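Local coordinates for uncharacterized NTF2-like protein (Burkholderia thailandensis E264, PDB 3EC9) that is of unknown function but belongs to the SnoaL-like branch of the NTF2 superfamily, whose members commonly form a pocket for small molecules between a curved sheet and helices, at residues A40-E45 / T54-D59; V111-R116 / V123-F128. All coordinates share one frame; numbering follows the deposited sequence.

Interaction 1: A40-E45 / T54-D59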
loop_
_atom_site.group_PDB
_atom_site.type_symbol
_atom_site.label_atom_id
_atom_site.label_comp_id
_atom_site.label_asym_id
_atom_site.label_seq_id
_atom_site.Cartn_x
_atom_site.Cartn_y
_atom_site.Cartn_z
ATOM N N ALA B 40 -1.995 12.978 -19.392
ATOM C CA ALA B 40 -1.110 11.823 -19.434
ATOM C C ALA B 40 -1.272 10.919 -18.186
ATOM O O ALA B 40 -0.441 10.072 -17.941
ATOM C CB ALA B 40 0.333 12.313 -19.543
ATOM N N ILE B 41 -2.362 11.081 -17.445
ATOM C CA ILE B 41 -2.585 10.298 -16.215
ATOM C C ILE B 41 -2.408 8.778 -16.406
ATOM O O ILE B 41 -2.902 8.225 -17.375
ATOM C CB ILE B 41 -4.036 10.546 -15.654
ATOM C CG1 ILE B 41 -4.254 9.892 -14.282
ATOM C CG2 ILE B 41 -5.085 10.070 -16.650
ATOM C CD1 ILE B 41 -3.302 10.372 -13.222
ATOM N N GLU B 42 -1.739 8.120 -15.450
ATOM C CA GLU B 42 -1.784 6.674 -15.267
ATOM C C GLU B 42 -2.299 6.406 -13.849
ATOM O O GLU B 42 -1.623 6.711 -12.877
ATOM C CB GLU B 42 -0.399 6.071 -15.518
ATOM C CG GLU B 42 0.067 6.304 -16.952
ATOM C CD GLU B 42 1.420 5.686 -17.271
ATOM O OE1 GLU B 42 1.962 4.922 -16.434
ATOM O OE2 GLU B 42 1.930 5.969 -18.381
ATOM N N TRP B 43 -3.519 5.899 -13.756
ATOM C CA TRP B 43 -4.201 5.656 -12.489
ATOM C C TRP B 43 -4.423 4.143 -12.371
ATOM O O TRP B 43 -5.215 3.542 -13.109
ATOM C CB TRP B 43 -5.512 6.417 -12.495
ATOM C CG TRP B 43 -6.365 6.237 -11.320
ATOM C CD1 TRP B 43 -6.969 5.060 -10.887
ATOM C CD2 TRP B 43 -6.794 7.249 -10.405
ATOM N NE1 TRP B 43 -7.733 5.293 -9.786
ATOM C CE2 TRP B 43 -7.665 6.627 -9.469
ATOM C CE3 TRP B 43 -6.566 8.628 -10.305
ATOM C CZ2 TRP B 43 -8.277 7.330 -8.412
ATOM C CZ3 TRP B 43 -7.174 9.327 -9.217
ATOM C CH2 TRP B 43 -8.017 8.664 -8.303
ATOM N N THR B 44 -3.676 3.533 -11.460
ATOM C CA THR B 44 -3.672 2.109 -11.264
ATOM C C THR B 44 -4.425 1.645 -9.979
ATOM O O THR B 44 -4.050 1.944 -8.845
ATOM C CB THR B 44 -2.250 1.528 -11.231
ATOM O OG1 THR B 44 -1.609 1.866 -12.469
ATOM C CG2 THR B 44 -2.285 0.019 -10.992
ATOM N N GLU B 45 -5.499 0.904 -10.195
ATOM C CA GLU B 45 -6.225 0.202 -9.142
ATOM C C GLU B 45 -5.506 -1.169 -9.029
ATOM O O GLU B 45 -5.088 -1.755 -10.036
ATOM C CB GLU B 45 -7.690 0.007 -9.527
ATOM C CG GLU B 45 -8.481 1.307 -9.585
ATOM C CD GLU B 45 -8.797 1.850 -8.245
ATOM O OE1 GLU B 45 -9.546 1.215 -7.494
ATOM O OE2 GLU B 45 -8.356 2.961 -7.945
ATOM N N THR B 54 -5.169 -0.159 -15.141
ATOM C CA THR B 54 -4.546 1.170 -15.312
ATOM C C THR B 54 -5.377 1.992 -16.281
ATOM O O THR B 54 -5.628 1.558 -17.410
ATOM C CB THR B 54 -3.079 1.128 -15.737
ATOM O OG1 THR B 54 -2.332 0.459 -14.741
ATOM C CG2 THR B 54 -2.507 2.517 -15.955
ATOM N N TYR B 55 -5.841 3.137 -15.785
ATOM C CA TYR B 55 -6.770 4.019 -16.488
ATOM C C TYR B 55 -6.064 5.277 -16.897
ATOM O O TYR B 55 -5.247 5.810 -16.148
ATOM C CB TYR B 55 -7.970 4.313 -15.582
ATOM C CG TYR B 55 -8.652 3.032 -15.181
ATOM C CD1 TYR B 55 -9.452 2.344 -16.069
ATOM C CD2 TYR B 55 -8.421 2.430 -13.944
ATOM C CE1 TYR B 55 -9.999 1.148 -15.738
ATOM C CE2 TYR B 55 -9.002 1.267 -13.595
ATOM C CZ TYR B 55 -9.794 0.607 -14.496
ATOM O OH TYR B 55 -10.369 -0.601 -14.160
ATOM N N ARG B 56 -6.400 5.767 -18.085
ATOM C CA ARG B 56 -5.523 6.726 -18.770
ATOM C C ARG B 56 -6.245 8.024 -19.151
ATOM O O ARG B 56 -5.756 8.789 -19.993
ATOM C CB ARG B 56 -4.852 6.058 -19.977
ATOM C CG ARG B 56 -3.929 4.904 -19.563
ATOM C CD ARG B 56 -3.014 4.485 -20.667
ATOM N NE ARG B 56 -1.769 3.984 -20.104
ATOM C CZ ARG B 56 -1.581 2.751 -19.651
ATOM N NH1 ARG B 56 -2.563 1.840 -19.706
ATOM N NH2 ARG B 56 -0.385 2.434 -19.135
ATOM N N SER B 57 -7.384 8.294 -18.516
ATOM C CA SER B 57 -8.055 9.582 -18.657
ATOM C C SER B 57 -8.971 9.747 -17.482
ATOM O O SER B 57 -9.371 8.750 -16.854
ATOM C CB SER B 57 -8.915 9.672 -19.951
ATOM O OG SER B 57 -9.990 8.729 -19.959
ATOM N N ALA B 58 -9.305 10.999 -17.200
ATOM C CA ALA B 58 -10.317 11.297 -16.187
ATOM C C ALA B 58 -11.640 10.558 -16.472
ATOM O O ALA B 58 -12.232 9.961 -15.571
ATOM C CB ALA B 58 -10.567 12.816 -16.062
ATOM N N ASP B 59 -12.079 10.537 -17.740
ATOM C CA ASP B 59 -13.315 9.821 -18.124
ATOM C C ASP B 59 -13.278 8.365 -17.743
ATOM O O ASP B 59 -14.259 7.828 -17.216
ATOM C CB ASP B 59 -13.602 9.926 -19.644
ATOM C CG ASP B 59 -14.780 9.038 -20.092
ATOM O OD1 ASP B 59 -15.943 9.276 -19.677
ATOM O OD2 ASP B 59 -14.530 8.083 -20.860
HETATM O O HOH W 1 -2.719 8.875 -20.117
HETATM O O HOH W 2 -0.753 6.847 -19.904
#

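Interaction 2: V111-R116 / V123-F128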
loop_
_atom_site.group_PDB
_atom_site.type_symbol
_atom_site.label_atom_id
_atom_site.label_comp_id
_atom_site.label_asym_id
_atom_site.label_seq_id
_atom_site.Cartn_x
_atom_site.Cartn_y
_atom_site.Cartn_z
ATOM N N VAL B 111 -5.403 0.987 3.437
ATOM C CA VAL B 111 -5.018 1.332 2.079
ATOM C C VAL B 111 -3.945 2.417 2.123
ATOM O O VAL B 111 -3.985 3.316 2.970
ATOM C CB VAL B 111 -6.209 1.777 1.187
ATOM C CG1 VAL B 111 -7.010 2.914 1.810
ATOM C CG2 VAL B 111 -5.691 2.135 -0.236
ATOM N N ALA B 112 -2.979 2.311 1.210
ATOM C CA ALA B 112 -2.077 3.398 0.882
ATOM C C ALA B 112 -2.221 3.742 -0.610
ATOM O O ALA B 112 -2.438 2.832 -1.468
ATOM C CB ALA B 112 -0.613 3.047 1.205
ATOM N N HIS B 113 -2.139 5.043 -0.916
ATOM C CA HIS B 113 -2.161 5.574 -2.271
ATOM C C HIS B 113 -0.892 6.365 -2.532
ATOM O O HIS B 113 -0.539 7.256 -1.757
ATOM C CB HIS B 113 -3.296 6.551 -2.478
ATOM C CG HIS B 113 -4.638 6.008 -2.152
ATOM N ND1 HIS B 113 -5.590 6.736 -1.480
ATOM C CD2 HIS B 113 -5.218 4.827 -2.470
ATOM C CE1 HIS B 113 -6.688 6.015 -1.364
ATOM N NE2 HIS B 113 -6.505 4.870 -1.987
ATOM N N VAL B 114 -0.206 6.004 -3.605
ATOM C CA VAL B 114 0.996 6.730 -4.030
ATOM C C VAL B 114 0.675 7.599 -5.254
ATOM O O VAL B 114 0.136 7.113 -6.257
ATOM C CB VAL B 114 2.181 5.770 -4.372
ATOM C CG1 VAL B 114 3.395 6.578 -4.893
ATOM C CG2 VAL B 114 2.539 4.903 -3.151
ATOM N N TRP B 115 0.922 8.898 -5.102
ATOM C CA TRP B 115 0.581 9.913 -6.098
ATOM C C TRP B 115 1.858 10.579 -6.599
ATOM O O TRP B 115 2.776 10.807 -5.803
ATOM C CB TRP B 115 -0.233 11.036 -5.454
ATOM C CG TRP B 115 -1.511 10.643 -4.807
ATOM C CD1 TRP B 115 -1.688 10.207 -3.522
ATOM C CD2 TRP B 115 -2.803 10.687 -5.398
ATOM N NE1 TRP B 115 -3.031 9.987 -3.275
ATOM C CE2 TRP B 115 -3.736 10.258 -4.418
ATOM C CE3 TRP B 115 -3.276 11.050 -6.659
ATOM C CZ2 TRP B 115 -5.109 10.193 -4.674
ATOM C CZ3 TRP B 115 -4.630 10.985 -6.903
ATOM C CH2 TRP B 115 -5.521 10.568 -5.942
ATOM N N ARG B 116 1.874 10.956 -7.876
ATOM C CA ARG B 116 2.953 11.781 -8.446
ATOM C C ARG B 116 2.321 12.967 -9.187
ATOM O O ARG B 116 1.374 12.794 -9.946
ATOM C CB ARG B 116 3.830 10.962 -9.406
ATOM C CG ARG B 116 5.023 11.746 -9.986
ATOM C CD ARG B 116 6.087 10.837 -10.644
ATOM N NE ARG B 116 5.585 10.124 -11.823
ATOM C CZ ARG B 116 5.269 8.827 -11.878
ATOM N NH1 ARG B 116 5.396 8.034 -10.815
ATOM N NH2 ARG B 116 4.829 8.317 -13.020
ATOM N N VAL B 123 -0.157 13.108 -12.314
ATOM C CA VAL B 123 0.196 12.207 -13.439
ATOM C C VAL B 123 0.215 10.697 -13.119
ATOM O O VAL B 123 0.229 9.884 -14.008
ATOM C CB VAL B 123 1.562 12.570 -14.019
ATOM C CG1 VAL B 123 1.493 13.936 -14.717
ATOM C CG2 VAL B 123 2.681 12.496 -13.020
ATOM N N HIS B 124 0.323 10.338 -11.854
ATOM C CA HIS B 124 0.266 8.913 -11.471
ATOM C C HIS B 124 -0.462 8.750 -10.122
ATOM O O HIS B 124 -0.300 9.544 -9.188
ATOM C CB HIS B 124 1.665 8.255 -11.404
ATOM C CG HIS B 124 1.683 6.806 -11.823
ATOM N ND1 HIS B 124 1.358 5.765 -10.977
ATOM C CD2 HIS B 124 2.005 6.236 -13.013
ATOM C CE1 HIS B 124 1.461 4.620 -11.631
ATOM N NE2 HIS B 124 1.849 4.878 -12.870
ATOM N N PHE B 125 -1.247 7.683 -10.059
ATOM C CA PHE B 125 -1.904 7.204 -8.836
ATOM C C PHE B 125 -1.727 5.700 -8.819
ATOM O O PHE B 125 -1.915 5.024 -9.845
ATOM C CB PHE B 125 -3.401 7.509 -8.857
ATOM C CG PHE B 125 -4.218 6.764 -7.843
ATOM C CD1 PHE B 125 -4.768 5.511 -8.139
ATOM C CD2 PHE B 125 -4.424 7.308 -6.583
ATOM C CE1 PHE B 125 -5.529 4.866 -7.193
ATOM C CE2 PHE B 125 -5.214 6.642 -5.622
ATOM C CZ PHE B 125 -5.751 5.442 -5.940
ATOM N N GLU B 126 -1.388 5.165 -7.649
ATOM C CA GLU B 126 -1.387 3.716 -7.494
ATOM C C GLU B 126 -1.972 3.328 -6.124
ATOM O O GLU B 126 -1.583 3.893 -5.093
ATOM C CB GLU B 126 -0.011 3.087 -7.777
ATOM C CG GLU B 126 -0.035 1.533 -7.668
ATOM C CD GLU B 126 1.245 0.871 -8.040
ATOM O OE1 GLU B 126 2.272 1.575 -8.290
ATOM O OE2 GLU B 126 1.227 -0.392 -8.177
ATOM N N GLN B 127 -2.873 2.350 -6.123
ATOM C CA GLN B 127 -3.569 1.905 -4.936
ATOM C C GLN B 127 -2.891 0.611 -4.379
ATOM O O GLN B 127 -2.558 -0.303 -5.140
ATOM C CB GLN B 127 -5.011 1.551 -5.331
ATOM C CG GLN B 127 -5.866 0.926 -4.265
ATOM C CD GLN B 127 -7.083 0.234 -4.920
ATOM O OE1 GLN B 127 -6.933 -0.671 -5.779
ATOM N NE2 GLN B 127 -8.263 0.665 -4.547
ATOM N N PHE B 128 -2.730 0.555 -3.052
ATOM C CA PHE B 128 -2.222 -0.619 -2.361
ATOM C C PHE B 128 -3.161 -0.934 -1.194
ATOM O O PHE B 128 -3.135 -0.240 -0.186
ATOM C CB PHE B 128 -0.805 -0.398 -1.810
ATOM C CG PHE B 128 0.216 0.063 -2.839
ATOM C CD1 PHE B 128 0.228 1.368 -3.243
ATOM C CD2 PHE B 128 1.120 -0.831 -3.395
ATOM C CE1 PHE B 128 1.152 1.794 -4.200
ATOM C CE2 PHE B 128 2.052 -0.425 -4.338
ATOM C CZ PHE B 128 2.063 0.901 -4.756
#

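Interaction 1: A40-E45 / T54-D59
Thr44 and Thr54 share almost the same first torsion (chi1 -58° and -61°), which sets each hydroxyl beside its own backbone N and turns the two toward one another across a non-hydrogen-bonded antiparallel pair. The resulting bond, Thr44 OG1 to Thr54 OG1, spans 2.8 Å, and either hydroxyl could donate. One step along, Trp43 and Tyr55 form the hydrogen-bonded pair: Trp43 N reaches Tyr55 O at 3.0 Å, and Tyr55 N returns to Trp43 O at 2.8 Å. Their side chains lie on the other face, where Trp43 CD1 comes within 4.3 Å of Tyr55 CD2. On the same strand Trp43 NE1 donates to Glu45 OE2 (3.0 Å) on the anti side of the carboxylate, 25° out of its plane, while Glu45 CG meets the edge of the Tyr55 ring at CE2. Glu42 and Arg56 stop short of a salt bridge; a water accepts from Arg56 NE and donates to Glu42 OE2. Beyond the pairing, Ile41 CG2 packs against Ser57 N (3.5 Å), where the N-cap Ser57 hydrogen-bonds through OG to Glu60 N. A short antiparallel hairpin running straight into a capped helix thus forms one margin of the curved sheet of an NTF2-like fold.

Interaction 2: V111-R116 / V123-F128
Phe125 meets both His113 and Trp115 on one face of the hairpin, its ring turned differently against each. Toward Trp115 it presents an edge, Phe125 CD2 sitting over the indole face, 3.5 Å from Trp115 CH2, in an edge-to-face pair with planes 66° apart. Toward His113 the planes meet obliquely at 42°, with Phe125 CE2 over the imidazole face and Phe125 CZ 3.6 Å from His113 CD2. The torsion of Phe125 (CG anti to the backbone N, chi1 165°) carries the ring across to touch both. On the other face, Val114 CG2 touches Phe128 CE1 at 3.6 Å, and Ala112 O lies at the edge of the Phe128 ring. Backbone pairing stays regular until Arg116 O, which accepts from both Val123 N (2.8 Å) and, with a longer bond, His124 N (3.3 Å): a classic beta bulge. Tyr22 OH bonds to both His113 ND1 and Trp115 NE1, and Tyr96 OH to His113 NE2. Glu126 forms a salt bridge with Arg110 of the second subunit. The chemistry is therefore divided by face: a buried aromatic cluster, its ring nitrogens satisfied by tyrosine hydroxyls, backs a surface of apolar and charged groups that helps join the two subunits.

How the interactions relate
Interactions 1 and 2 follow one another along the chain, the hairpin of 41-45 and 53-55 closing before that of 106-118 and 121-129 opens. Their centres lie about 11 Å apart in one mixed sheet, where strands 41-45 and 121-129 run side by side in parallel. Backbone bonds probably stitch this seam, Thr44 N to Phe125 O (2.8 Å) and Thr44 O to Gln127 N (3.0 Å), and the stacked rings of Trp43 and Phe125 continue the aromatic cluster across it. Helix 58-72 packs on the face that carries Trp43 and Tyr55, whereas interaction 2 also reaches the second subunit. Glycerol near Trp43 and Phe125 and acetate near Glu45 and Gln127, both probably from the crystallisation liquor, may mark a pocket at this seam.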